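PDB 1YVI: histidine-containing phosphotransfer protein 2 from Oryza sativa, which relays phosphoryl groups from cytokinin sensor histidine kinases to response regulators in a multistep His-to-Asp phosphorelay, acting as a positive regulator of cytokinin signalling. Local coordinates for residues L6-L10 against L137-I141; L65-V70 against R110-L114; K93-C98 against V119-F124; V47-C51 against F131-L135. All coordinates share one frame; numbering follows the deposited sequence.

Contact 1: L6-L10 against L137-I141; sequences LRDQL and LEQQI
Leu6 and Leu10 of helix 2-19 face Leu137 and Ile141 of helix 110-142, two leucines against a leucine and an isoleucine, each pair one helical turn apart. The apolar contacts carry most of the join. Ile141 lays its CG1 branch alongside the base of Leu6, with CG1 3.7 Å from Leu6 CB. Its terminal CD1 goes on past the side chain to the backbone, 3.9 Å from Arg7 N. The same methyl also meets Leu10 CD2, likewise at 3.9 Å. Leu10 has CG anti to its own nitrogen (chi1 -180°), the course that carries its CD2 branch to Ile141 and Glu138. Leu137 spreads its two methyls across the patch: CD1 rests on the Leu10 backbone, 3.8 Å from Leu10 N, while CD2 lies 4.1 Å from Leu6 CD2. The two short helical segments run nearly antiparallel, at 155°, with their axes 9.7 Å apart. This packs the N-terminal helix against the far end of the long C-terminal helix, which extends from the HPt four-helix bundle. Polar side chains border the hydrophobic strip and meet it through van der Waals contact. Gln140, its chain extended beyond CG, crosses Leu6 at about a right angle, with OE1 against Leu6 CD2; its NE2 turns back in a weak bond to Gln136 O. Gln9 similarly stands across Leu137 and makes a weak NE2 bond to Ala5 O. Glu138 bends at chi2, which brings OE1 to 3.5 Å from Leu10 CD2.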
loop_
_atom_site.group_PDB
_atom_site.type_symbol
_atom_site.label_atom_id
_atom_site.label_comp_id
_atom_site.label_asym_id
_atom_site.label_seq_id
_atom_site.Cartn_x
_atom_site.Cartn_y
_atom_site.Cartn_z
ATOM N N LEU A 6 20.981 -14.043 2.573
ATOM C CA LEU A 6 19.594 -13.667 2.253
ATOM C C LEU A 6 18.924 -12.931 3.393
ATOM O O LEU A 6 18.209 -11.956 3.148
ATOM C CB LEU A 6 18.727 -14.872 1.789
ATOM C CG LEU A 6 18.944 -15.519 0.390
ATOM C CD1 LEU A 6 18.368 -16.958 0.417
ATOM C CD2 LEU A 6 18.404 -14.739 -0.836
ATOM N N ARG A 7 19.166 -13.372 4.630
ATOM C CA ARG A 7 18.696 -12.652 5.799
ATOM C C ARG A 7 19.195 -11.201 5.841
ATOM O O ARG A 7 18.417 -10.282 6.167
ATOM C CB ARG A 7 19.018 -13.427 7.099
ATOM C CG ARG A 7 18.095 -14.701 7.279
ATOM C CD ARG A 7 18.242 -15.412 8.648
ATOM N NE ARG A 7 18.788 -16.773 8.534
ATOM C CZ ARG A 7 19.962 -17.175 9.032
ATOM N NH1 ARG A 7 20.743 -16.329 9.696
ATOM N NH2 ARG A 7 20.362 -18.437 8.870
ATOM N N ASP A 8 20.469 -10.984 5.503
ATOM C CA ASP A 8 21.030 -9.656 5.520
ATOM C C ASP A 8 20.471 -8.793 4.412
ATOM O O ASP A 8 20.325 -7.594 4.596
ATOM C CB ASP A 8 22.557 -9.689 5.383
ATOM C CG ASP A 8 23.254 -10.178 6.666
ATOM O OD1 ASP A 8 22.640 -10.177 7.780
ATOM O OD2 ASP A 8 24.431 -10.561 6.536
ATOM N N GLN A 9 20.269 -9.395 3.246
ATOM C CA GLN A 9 19.553 -8.732 2.147
ATOM C C GLN A 9 18.152 -8.267 2.587
ATOM O O GLN A 9 17.758 -7.139 2.343
ATOM C CB GLN A 9 19.434 -9.675 0.963
ATOM C CG GLN A 9 20.737 -9.806 0.210
ATOM C CD GLN A 9 20.711 -10.945 -0.800
ATOM O OE1 GLN A 9 20.063 -10.842 -1.842
ATOM N NE2 GLN A 9 21.427 -12.049 -0.495
ATOM N N LEU A 10 17.403 -9.151 3.221
ATOM C CA LEU A 10 16.086 -8.789 3.714
ATOM C C LEU A 10 16.130 -7.711 4.792
ATOM O O LEU A 10 15.297 -6.808 4.796
ATOM C CB LEU A 10 15.356 -10.045 4.199
ATOM C CG LEU A 10 13.930 -9.825 4.745
ATOM C CD1 LEU A 10 13.012 -9.213 3.622
ATOM C CD2 LEU A 10 13.313 -11.117 5.350
ATOM N N LEU A 137 12.671 -12.352 -1.651
ATOM C CA LEU A 137 13.606 -12.717 -0.557
ATOM C C LEU A 137 12.993 -13.639 0.491
ATOM O O LEU A 137 13.621 -14.636 0.873
ATOM C CB LEU A 137 14.215 -11.465 0.135
ATOM C CG LEU A 137 15.041 -10.540 -0.784
ATOM C CD1 LEU A 137 15.428 -9.211 -0.055
ATOM C CD2 LEU A 137 16.270 -11.280 -1.233
ATOM N N GLU A 138 11.789 -13.318 0.974
ATOM C CA GLU A 138 11.087 -14.166 1.939
ATOM C C GLU A 138 10.936 -15.596 1.360
ATOM O O GLU A 138 11.264 -16.587 2.044
ATOM C CB GLU A 138 9.730 -13.565 2.382
ATOM C CG GLU A 138 9.824 -12.298 3.259
ATOM C CD GLU A 138 9.751 -12.545 4.770
ATOM O OE1 GLU A 138 10.611 -13.300 5.313
ATOM O OE2 GLU A 138 8.829 -11.964 5.418
ATOM N N GLN A 139 10.499 -15.706 0.104
ATOM C CA GLN A 139 10.377 -17.017 -0.580
ATOM C C GLN A 139 11.662 -17.848 -0.484
ATOM O O GLN A 139 11.633 -19.016 -0.086
ATOM C CB GLN A 139 9.957 -16.870 -2.051
ATOM C CG GLN A 139 8.461 -16.752 -2.258
ATOM C CD GLN A 139 8.058 -16.147 -3.617
ATOM O OE1 GLN A 139 8.809 -16.216 -4.604
ATOM N NE2 GLN A 139 6.857 -15.553 -3.669
ATOM N N GLN A 140 12.786 -17.238 -0.810
ATOM C CA GLN A 140 14.070 -17.936 -0.751
ATOM C C GLN A 140 14.459 -18.326 0.695
ATOM O O GLN A 140 15.017 -19.401 0.946
ATOM C CB GLN A 140 15.172 -17.101 -1.421
ATOM C CG GLN A 140 14.853 -16.697 -2.850
ATOM C CD GLN A 140 15.912 -15.759 -3.427
ATOM O OE1 GLN A 140 17.046 -16.160 -3.682
ATOM N NE2 GLN A 140 15.550 -14.508 -3.615
ATOM N N ILE A 141 14.158 -17.452 1.650
ATOM C CA ILE A 141 14.521 -17.736 3.030
ATOM C C ILE A 141 13.695 -18.925 3.561
ATOM O O ILE A 141 14.253 -19.852 4.187
ATOM C CB ILE A 141 14.416 -16.479 3.910
ATOM C CG1 ILE A 141 15.565 -15.521 3.558
ATOM C CG2 ILE A 141 14.391 -16.850 5.428
ATOM C CD1 ILE A 141 15.380 -14.148 4.158
#

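Contact 2: L65-V70 against R110-L114; sequences LEQPVV and RDGCL
The guanidinium group of Arg110 has the Val70 methyl CG2 over one face, 3.4 Å above its plane and offset toward the rim, while the carbonyl oxygens of Leu65, Gln67 and Pro68 are ranged round its edge. NH1 is shared between two of them, giving one bond to Leu65 O and one of 2.7 Å to Gln67 O. In the first, NH1 lies above the Leu65 carbonyl plane, 53° out of it. Gln67 O is held end-on by both terminal nitrogens, and its bond from NH2, at 2.9 Å, lies in the carbonyl plane. NH2 also makes a weak bond to Pro68 O. The arginine chain leaves with CG anti to the backbone N and bends at chi3 (-57°), turning the flat group into the curve of the 65-70 loop. Beside this polar grip, Leu65 packs against the first turn of helix 110-142: CD2 meets Cys113 CB at a tight 3.5 Å, and CB meets Leu114 CD2 at 3.9 Å. Cys113 also touches Phe101, Phe104 and Cys105 of helix 92-106, so the leucine enters a core shared by neighbouring helices. Three bonds and a weak fourth, to three neutral backbone carbonyls, hold the guanidinium and pin the connection between helices 42-65 and 72-89 to the start of helix 110-142; the converging carbonyl dipoles probably favour the positive charge.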
loop_
_atom_site.group_PDB
_atom_site.type_symbol
_atom_site.label_atom_id
_atom_site.label_comp_id
_atom_site.label_asym_id
_atom_site.label_seq_id
_atom_site.Cartn_x
_atom_site.Cartn_y
_atom_site.Cartn_z
ATOM N N LEU A 65 -14.396 7.367 -11.721
ATOM C CA LEU A 65 -13.994 8.712 -12.202
ATOM C C LEU A 65 -14.085 8.887 -13.718
ATOM O O LEU A 65 -13.959 10.023 -14.227
ATOM C CB LEU A 65 -12.568 9.025 -11.735
ATOM C CG LEU A 65 -12.399 9.203 -10.213
ATOM C CD1 LEU A 65 -10.896 9.404 -9.862
ATOM C CD2 LEU A 65 -13.258 10.391 -9.728
ATOM N N GLU A 66 -14.304 7.777 -14.415
ATOM C CA GLU A 66 -14.583 7.713 -15.872
ATOM C C GLU A 66 -16.084 7.878 -16.174
ATOM O O GLU A 66 -16.449 7.998 -17.322
ATOM C CB GLU A 66 -14.045 6.377 -16.454
ATOM C CG GLU A 66 -12.478 6.363 -16.473
ATOM C CD GLU A 66 -11.792 4.980 -16.656
ATOM O OE1 GLU A 66 -12.472 4.015 -17.118
ATOM O OE2 GLU A 66 -10.536 4.883 -16.332
ATOM N N GLN A 67 -16.963 7.921 -15.159
ATOM C CA GLN A 67 -18.421 7.949 -15.466
ATOM C C GLN A 67 -18.918 9.347 -15.870
ATOM O O GLN A 67 -18.385 10.330 -15.395
ATOM C CB GLN A 67 -19.252 7.455 -14.291
ATOM C CG GLN A 67 -18.926 6.048 -13.857
ATOM C CD GLN A 67 -18.956 5.062 -15.009
ATOM O OE1 GLN A 67 -20.003 4.864 -15.640
ATOM N NE2 GLN A 67 -17.794 4.452 -15.312
ATOM N N PRO A 68 -19.966 9.441 -16.722
ATOM C CA PRO A 68 -20.498 10.781 -17.064
ATOM C C PRO A 68 -20.880 11.583 -15.827
ATOM O O PRO A 68 -20.553 12.750 -15.717
ATOM C CB PRO A 68 -21.781 10.457 -17.895
ATOM C CG PRO A 68 -21.564 9.156 -18.458
ATOM C CD PRO A 68 -20.693 8.378 -17.447
ATOM N N VAL A 69 -21.556 10.929 -14.884
ATOM C CA VAL A 69 -21.854 11.557 -13.624
ATOM C C VAL A 69 -21.018 10.825 -12.552
ATOM O O VAL A 69 -21.069 9.604 -12.467
ATOM C CB VAL A 69 -23.396 11.482 -13.350
ATOM C CG1 VAL A 69 -23.762 12.091 -12.016
ATOM C CG2 VAL A 69 -24.176 12.210 -14.515
ATOM N N VAL A 70 -20.217 11.549 -11.787
ATOM C CA VAL A 70 -19.334 10.875 -10.835
ATOM C C VAL A 70 -20.086 10.755 -9.527
ATOM O O VAL A 70 -20.688 11.740 -9.049
ATOM C CB VAL A 70 -18.018 11.628 -10.616
ATOM C CG1 VAL A 70 -17.233 10.964 -9.496
ATOM C CG2 VAL A 70 -17.185 11.598 -11.901
ATOM N N ARG A 110 -13.862 16.049 -10.295
ATOM C CA ARG A 110 -13.403 14.852 -10.976
ATOM C C ARG A 110 -11.894 14.970 -11.242
ATOM O O ARG A 110 -11.121 14.035 -10.987
ATOM C CB ARG A 110 -14.161 14.742 -12.326
ATOM C CG ARG A 110 -13.695 13.545 -13.153
ATOM C CD ARG A 110 -14.057 13.661 -14.636
ATOM N NE ARG A 110 -15.502 13.844 -14.883
ATOM C CZ ARG A 110 -16.387 12.881 -15.136
ATOM N NH1 ARG A 110 -16.010 11.613 -15.132
ATOM N NH2 ARG A 110 -17.667 13.186 -15.378
ATOM N N ASP A 111 -11.472 16.141 -11.735
ATOM C CA ASP A 111 -10.063 16.354 -12.065
ATOM C C ASP A 111 -9.172 16.349 -10.866
ATOM O O ASP A 111 -8.088 15.815 -10.938
ATOM C CB ASP A 111 -9.861 17.626 -12.900
ATOM C CG ASP A 111 -10.353 17.482 -14.355
ATOM O OD1 ASP A 111 -10.961 16.454 -14.801
ATOM O OD2 ASP A 111 -10.153 18.442 -15.095
ATOM N N GLY A 112 -9.632 16.857 -9.725
ATOM C CA GLY A 112 -8.852 16.780 -8.498
ATOM C C GLY A 112 -8.697 15.309 -8.017
ATOM O O GLY A 112 -7.637 14.905 -7.584
ATOM N N CYS A 113 -9.788 14.547 -8.057
ATOM C CA CYS A 113 -9.800 13.102 -7.723
ATOM C C CYS A 113 -8.830 12.367 -8.656
ATOM O O CYS A 113 -8.044 11.546 -8.178
ATOM C CB CYS A 113 -11.222 12.535 -7.867
ATOM S SG CYS A 113 -12.340 13.106 -6.541
ATOM N N LEU A 114 -8.854 12.692 -9.956
ATOM C CA LEU A 114 -7.952 12.064 -10.924
ATOM C C LEU A 114 -6.506 12.360 -10.622
ATOM O O LEU A 114 -5.660 11.465 -10.691
ATOM C CB LEU A 114 -8.342 12.388 -12.388
ATOM C CG LEU A 114 -9.506 11.622 -13.002
ATOM C CD1 LEU A 114 -9.966 12.330 -14.317
ATOM C CD2 LEU A 114 -9.189 10.180 -13.298
#

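Contact 3: K93-C98 against V119-F124; sequences KVKFTC and VVRNDF
Thr97 turns OG1 to the side of its backbone N (chi1 -61°), and Asp123 likewise sets CG anti to its carbonyl carbon (chi1 -72°), two settings that bring hydroxyl and carboxylate together from opposite directions. Thr97 OG1 and Asp123 OD2 come to 2.8 Å, hydrogen-bonding distance, although the hydroxyl's one proton has another acceptor within reach. The same threonine torsion sends CG2 toward two valines, 3.7 Å from Val119 CG1 and 3.6 Å from Val120 CG2. Thr97 thus gives its hydroxyl to the carboxylate and its methyl to the valine pair. OD1, the other carboxylate oxygen of Asp123, is linked to Lys93 through water. That lysine, bent at chi3, crosses the aspartate at about a right angle, and its NZ stays 4.1 Å from OD1, beyond a salt bridge. A single water closes the gap: it accepts from Lys93 NZ at 2.8 Å and donates to Asp123 OD1 at 2.9 Å. On the more buried side, Val94 puts CG2 against the backbone of helix 110-142, 3.8 Å from Phe124 N, near the point where Val94 and Asp123 bring their CA atoms closest. Val94, Cys98 and Val120 then continue into side chains of helix 72-89, among them Ser86, Val79 and Leu82. With the segments antiparallel to within 10°, this is the pairing of consecutive helices in the up-and-down four-helix bundle of HPt domains, the bundle whose helix 72-89 carries His80, the predicted phosphorylation site.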
loop_
_atom_site.group_PDB
_atom_site.type_symbol
_atom_site.label_atom_id
_atom_site.label_comp_id
_atom_site.label_asym_id
_atom_site.label_seq_id
_atom_site.Cartn_x
_atom_site.Cartn_y
_atom_site.Cartn_z
ATOM N N LYS A 93 2.364 6.488 3.417
ATOM C CA LYS A 93 2.277 7.543 2.360
ATOM C C LYS A 93 0.991 7.360 1.551
ATOM O O LYS A 93 0.336 8.312 1.191
ATOM C CB LYS A 93 3.534 7.493 1.458
ATOM C CG LYS A 93 4.849 7.918 2.239
ATOM C CD LYS A 93 6.005 7.967 1.341
ATOM C CE LYS A 93 6.107 9.275 0.548
ATOM N NZ LYS A 93 7.278 9.071 -0.396
ATOM N N VAL A 94 0.625 6.112 1.261
ATOM C CA VAL A 94 -0.645 5.881 0.582
ATOM C C VAL A 94 -1.743 6.417 1.520
ATOM O O VAL A 94 -2.666 7.103 1.108
ATOM C CB VAL A 94 -0.836 4.378 0.285
ATOM C CG1 VAL A 94 -2.214 4.077 -0.325
ATOM C CG2 VAL A 94 0.303 3.867 -0.619
ATOM N N LYS A 95 -1.639 6.081 2.804
ATOM C CA LYS A 95 -2.637 6.542 3.772
ATOM C C LYS A 95 -2.763 8.081 3.760
ATOM O O LYS A 95 -3.882 8.606 3.741
ATOM C CB LYS A 95 -2.284 6.002 5.202
ATOM C CG LYS A 95 -3.232 6.507 6.249
ATOM C CD LYS A 95 -2.752 6.220 7.662
ATOM C CE LYS A 95 -1.587 7.130 8.027
ATOM N NZ LYS A 95 -0.865 6.611 9.233
ATOM N N PHE A 96 -1.652 8.815 3.833
ATOM C CA PHE A 96 -1.772 10.273 3.898
ATOM C C PHE A 96 -2.337 10.870 2.631
ATOM O O PHE A 96 -3.109 11.824 2.708
ATOM C CB PHE A 96 -0.467 10.969 4.281
ATOM C CG PHE A 96 0.044 10.554 5.608
ATOM C CD1 PHE A 96 -0.810 10.468 6.667
ATOM C CD2 PHE A 96 1.365 10.203 5.777
ATOM C CE1 PHE A 96 -0.352 10.039 7.912
ATOM C CE2 PHE A 96 1.812 9.791 7.015
ATOM C CZ PHE A 96 0.951 9.711 8.062
ATOM N N THR A 97 -2.017 10.265 1.493
ATOM C CA THR A 97 -2.580 10.735 0.185
ATOM C C THR A 97 -4.095 10.541 0.164
ATOM O O THR A 97 -4.840 11.445 -0.239
ATOM C CB THR A 97 -1.861 10.027 -0.939
ATOM O OG1 THR A 97 -0.459 10.377 -0.869
ATOM C CG2 THR A 97 -2.435 10.462 -2.294
ATOM N N CYS A 98 -4.566 9.382 0.654
ATOM C CA CYS A 98 -6.042 9.130 0.798
ATOM C C CYS A 98 -6.765 10.165 1.679
ATOM O O CYS A 98 -7.908 10.552 1.413
ATOM C CB CYS A 98 -6.307 7.706 1.377
ATOM S SG CYS A 98 -5.864 6.459 0.114
ATOM N N VAL A 119 -1.350 10.349 -7.678
ATOM C CA VAL A 119 -0.413 10.333 -6.542
ATOM C C VAL A 119 -0.577 8.999 -5.749
ATOM O O VAL A 119 0.422 8.417 -5.236
ATOM C CB VAL A 119 -0.584 11.622 -5.602
ATOM C CG1 VAL A 119 0.394 11.583 -4.413
ATOM C CG2 VAL A 119 -0.440 13.007 -6.453
ATOM N N VAL A 120 -1.821 8.552 -5.594
ATOM C CA VAL A 120 -2.043 7.246 -4.933
ATOM C C VAL A 120 -1.245 6.162 -5.678
ATOM O O VAL A 120 -0.535 5.322 -5.077
ATOM C CB VAL A 120 -3.521 6.875 -4.818
ATOM C CG1 VAL A 120 -3.696 5.353 -4.310
ATOM C CG2 VAL A 120 -4.274 7.838 -3.857
ATOM N N ARG A 121 -1.292 6.206 -7.000
ATOM C CA ARG A 121 -0.582 5.196 -7.764
ATOM C C ARG A 121 0.913 5.358 -7.525
ATOM O O ARG A 121 1.610 4.363 -7.280
ATOM C CB ARG A 121 -0.883 5.374 -9.242
ATOM C CG ARG A 121 -2.175 4.740 -9.666
ATOM C CD ARG A 121 -2.236 4.687 -11.229
ATOM N NE ARG A 121 -3.598 4.340 -11.583
ATOM C CZ ARG A 121 -4.562 5.234 -11.862
ATOM N NH1 ARG A 121 -4.288 6.532 -11.887
ATOM N NH2 ARG A 121 -5.788 4.802 -12.166
ATOM N N ASN A 122 1.407 6.613 -7.548
ATOM C CA ASN A 122 2.876 6.856 -7.326
ATOM C C ASN A 122 3.323 6.198 -6.007
ATOM O O ASN A 122 4.296 5.429 -5.985
ATOM C CB ASN A 122 3.175 8.356 -7.283
ATOM C CG ASN A 122 2.961 9.022 -8.651
ATOM O OD1 ASN A 122 2.728 8.335 -9.654
ATOM N ND2 ASN A 122 3.019 10.353 -8.679
ATOM N N ASP A 123 2.606 6.498 -4.925
ATOM C CA ASP A 123 2.970 5.973 -3.587
ATOM C C ASP A 123 2.765 4.461 -3.493
ATOM O O ASP A 123 3.571 3.771 -2.893
ATOM C CB ASP A 123 2.120 6.671 -2.501
ATOM C CG ASP A 123 2.550 8.158 -2.271
ATOM O OD1 ASP A 123 3.748 8.527 -2.424
ATOM O OD2 ASP A 123 1.674 8.926 -1.902
ATOM N N PHE A 124 1.694 3.949 -4.113
ATOM C CA PHE A 124 1.453 2.502 -4.116
ATOM C C PHE A 124 2.562 1.774 -4.884
ATOM O O PHE A 124 3.060 0.726 -4.445
ATOM C CB PHE A 124 0.082 2.187 -4.746
ATOM C CG PHE A 124 -0.153 0.731 -4.961
ATOM C CD1 PHE A 124 -0.202 -0.136 -3.861
ATOM C CD2 PHE A 124 -0.271 0.211 -6.230
ATOM C CE1 PHE A 124 -0.403 -1.507 -4.047
ATOM C CE2 PHE A 124 -0.443 -1.163 -6.429
ATOM C CZ PHE A 124 -0.524 -2.006 -5.332
HETATM O O HOH W 1 6.138 6.924 -1.827
#

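Contact 4: V47-C51 against F131-L135; sequences VTLFC and FQTML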
loop_
_atom_site.group_PDB
_atom_site.type_symbol
_atom_site.label_atom_id
_atom_site.label_comp_id
_atom_site.label_asym_id
_atom_site.label_seq_id
_atom_site.Cartn_x
_atom_site.Cartn_y
_atom_site.Cartn_z
ATOM N N VAL A 47 0.954 -8.905 2.896
ATOM C CA VAL A 47 1.484 -7.961 1.895
ATOM C C VAL A 47 0.944 -8.323 0.506
ATOM O O VAL A 47 0.581 -7.440 -0.256
ATOM C CB VAL A 47 3.070 -7.984 1.903
ATOM C CG1 VAL A 47 3.646 -7.438 0.665
ATOM C CG2 VAL A 47 3.563 -7.160 3.095
ATOM N N THR A 48 0.930 -9.608 0.168
ATOM C CA THR A 48 0.361 -10.051 -1.107
ATOM C C THR A 48 -1.071 -9.619 -1.242
ATOM O O THR A 48 -1.432 -8.995 -2.243
ATOM C CB THR A 48 0.488 -11.570 -1.246
ATOM O OG1 THR A 48 1.880 -11.879 -1.058
ATOM C CG2 THR A 48 0.036 -12.071 -2.627
ATOM N N LEU A 49 -1.885 -9.895 -0.222
ATOM C CA LEU A 49 -3.291 -9.505 -0.237
ATOM C C LEU A 49 -3.448 -7.981 -0.309
ATOM O O LEU A 49 -4.275 -7.476 -1.034
ATOM C CB LEU A 49 -3.959 -10.037 1.033
ATOM C CG LEU A 49 -5.463 -9.897 1.232
ATOM C CD1 LEU A 49 -6.282 -10.387 0.002
ATOM C CD2 LEU A 49 -5.821 -10.682 2.516
ATOM N N PHE A 50 -2.633 -7.253 0.432
ATOM C CA PHE A 50 -2.714 -5.801 0.374
ATOM C C PHE A 50 -2.437 -5.289 -1.060
ATOM O O PHE A 50 -3.164 -4.413 -1.570
ATOM C CB PHE A 50 -1.716 -5.170 1.310
ATOM C CG PHE A 50 -1.620 -3.691 1.123
ATOM C CD1 PHE A 50 -2.652 -2.877 1.573
ATOM C CD2 PHE A 50 -0.559 -3.132 0.397
ATOM C CE1 PHE A 50 -2.623 -1.474 1.378
ATOM C CE2 PHE A 50 -0.522 -1.725 0.209
ATOM C CZ PHE A 50 -1.563 -0.912 0.750
ATOM N N CYS A 51 -1.391 -5.813 -1.693
ATOM C CA CYS A 51 -1.067 -5.401 -3.080
ATOM C C CYS A 51 -2.273 -5.647 -4.024
ATOM O O CYS A 51 -2.690 -4.738 -4.781
ATOM C CB CYS A 51 0.203 -6.099 -3.568
ATOM S SG CYS A 51 1.697 -5.381 -2.777
ATOM N N PHE A 131 7.899 -4.223 -1.627
ATOM C CA PHE A 131 7.172 -5.445 -1.236
ATOM C C PHE A 131 7.454 -6.610 -2.130
ATOM O O PHE A 131 7.593 -7.685 -1.641
ATOM C CB PHE A 131 5.647 -5.275 -1.172
ATOM C CG PHE A 131 5.149 -4.515 0.049
ATOM C CD1 PHE A 131 5.902 -4.410 1.219
ATOM C CD2 PHE A 131 3.842 -3.974 0.035
ATOM C CE1 PHE A 131 5.377 -3.744 2.354
ATOM C CE2 PHE A 131 3.292 -3.359 1.174
ATOM C CZ PHE A 131 4.067 -3.203 2.327
ATOM N N GLN A 132 7.521 -6.412 -3.435
ATOM C CA GLN A 132 7.742 -7.520 -4.338
ATOM C C GLN A 132 9.157 -8.107 -4.168
ATOM O O GLN A 132 9.339 -9.305 -4.136
ATOM C CB GLN A 132 7.556 -7.050 -5.793
ATOM C CG GLN A 132 6.073 -6.778 -6.159
ATOM C CD GLN A 132 5.190 -7.971 -5.922
ATOM O OE1 GLN A 132 5.429 -8.994 -6.508
ATOM N NE2 GLN A 132 4.166 -7.838 -5.057
ATOM N N THR A 133 10.143 -7.239 -4.044
ATOM C CA THR A 133 11.528 -7.655 -3.707
ATOM C C THR A 133 11.547 -8.414 -2.350
ATOM O O THR A 133 12.192 -9.461 -2.233
ATOM C CB THR A 133 12.463 -6.421 -3.680
ATOM O OG1 THR A 133 12.430 -5.742 -4.971
ATOM C CG2 THR A 133 13.909 -6.824 -3.348
ATOM N N MET A 134 10.844 -7.898 -1.345
ATOM C CA MET A 134 10.732 -8.568 -0.019
ATOM C C MET A 134 10.179 -9.971 -0.181
ATOM O O MET A 134 10.725 -10.936 0.387
ATOM C CB MET A 134 9.846 -7.738 0.925
ATOM C CG MET A 134 9.773 -8.279 2.324
ATOM S SD MET A 134 8.310 -7.609 3.155
ATOM C CE MET A 134 7.106 -8.801 2.683
ATOM N N LEU A 135 9.104 -10.095 -0.953
ATOM C CA LEU A 135 8.418 -11.416 -1.165
ATOM C C LEU A 135 9.340 -12.473 -1.773
ATOM O O LEU A 135 9.320 -13.667 -1.379
ATOM C CB LEU A 135 7.170 -11.281 -2.057
ATOM C CG LEU A 135 6.021 -10.475 -1.441
ATOM C CD1 LEU A 135 4.925 -10.163 -2.476
ATOM C CD2 LEU A 135 5.400 -11.230 -0.271
#
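Val47 stands over one face of the Phe131 ring and supplies a CH-pi contact: its CG1 is 3.7 Å from the ring centroid and 28° off the ring normal. The methyl is displaced toward the rim and sits closest to CG, at 3.3 Å, a snug fit of branch against ring. Its sister CG2 points onward to Met134, whose chain, bent at chi3, presents CE at 3.9 Å; here valine and methionine meet tip to tip. The edge of the Phe131 ring is met by two different groups. Cys51 brings SG to 3.8 Å from Phe131 CD2, a sulfur-aromatic contact made near the ring plane, the sulfur lying 78° off the normal. With CG anti to its backbone N, Phe50 also reaches this rim, CD2 coming 3.9 Å from Phe131 CE2, and the two aromatic side chains cross at about a right angle. Beyond the phenylalanine pair, Phe50 touches Ser85, Ser86 and Val89 of helix 72-89. At the other margin Leu135 passes obliquely by Thr48, its CD2 3.7 Å from OG1; that hydroxyl is satisfied within its own helix by Ser44 O. Phe131 and Met134 also meet helix 2-19, at Met17 and at Leu10 and Leu13. The contact is a buried, wholly side-chain packing of two helical segments at 148° between their directions, on helices 42-65 and 110-142, characteristic of the hydrophobic core of the HPt four-helix bundle, here at the end where the N-terminal helix joins it.

How the contacts relate
All four contacts lie on helix 110-142, which acts as the common spine from its first turn (contact 2) to its last (contact 1); the centres of contacts 1 and 2 are 42 Å apart, on opposite sides of the chain's centre. Contacts 1 and 4 touch, Leu10 CD1 meeting Met134 CG at 3.6 Å, so helix 2-19 packs on a side chain that contact 4 also uses. Contacts 3 and 4 join through Phe124, whose CZ is 3.5 Å from Cys51 O. Contact 2 stays about 5 Å from contact 3 at nearest atoms. Cys98 of contact 3 touches Val79 of helix 72-89, next in sequence to the predicted phosphohistidine His80, which is not phosphorylated here.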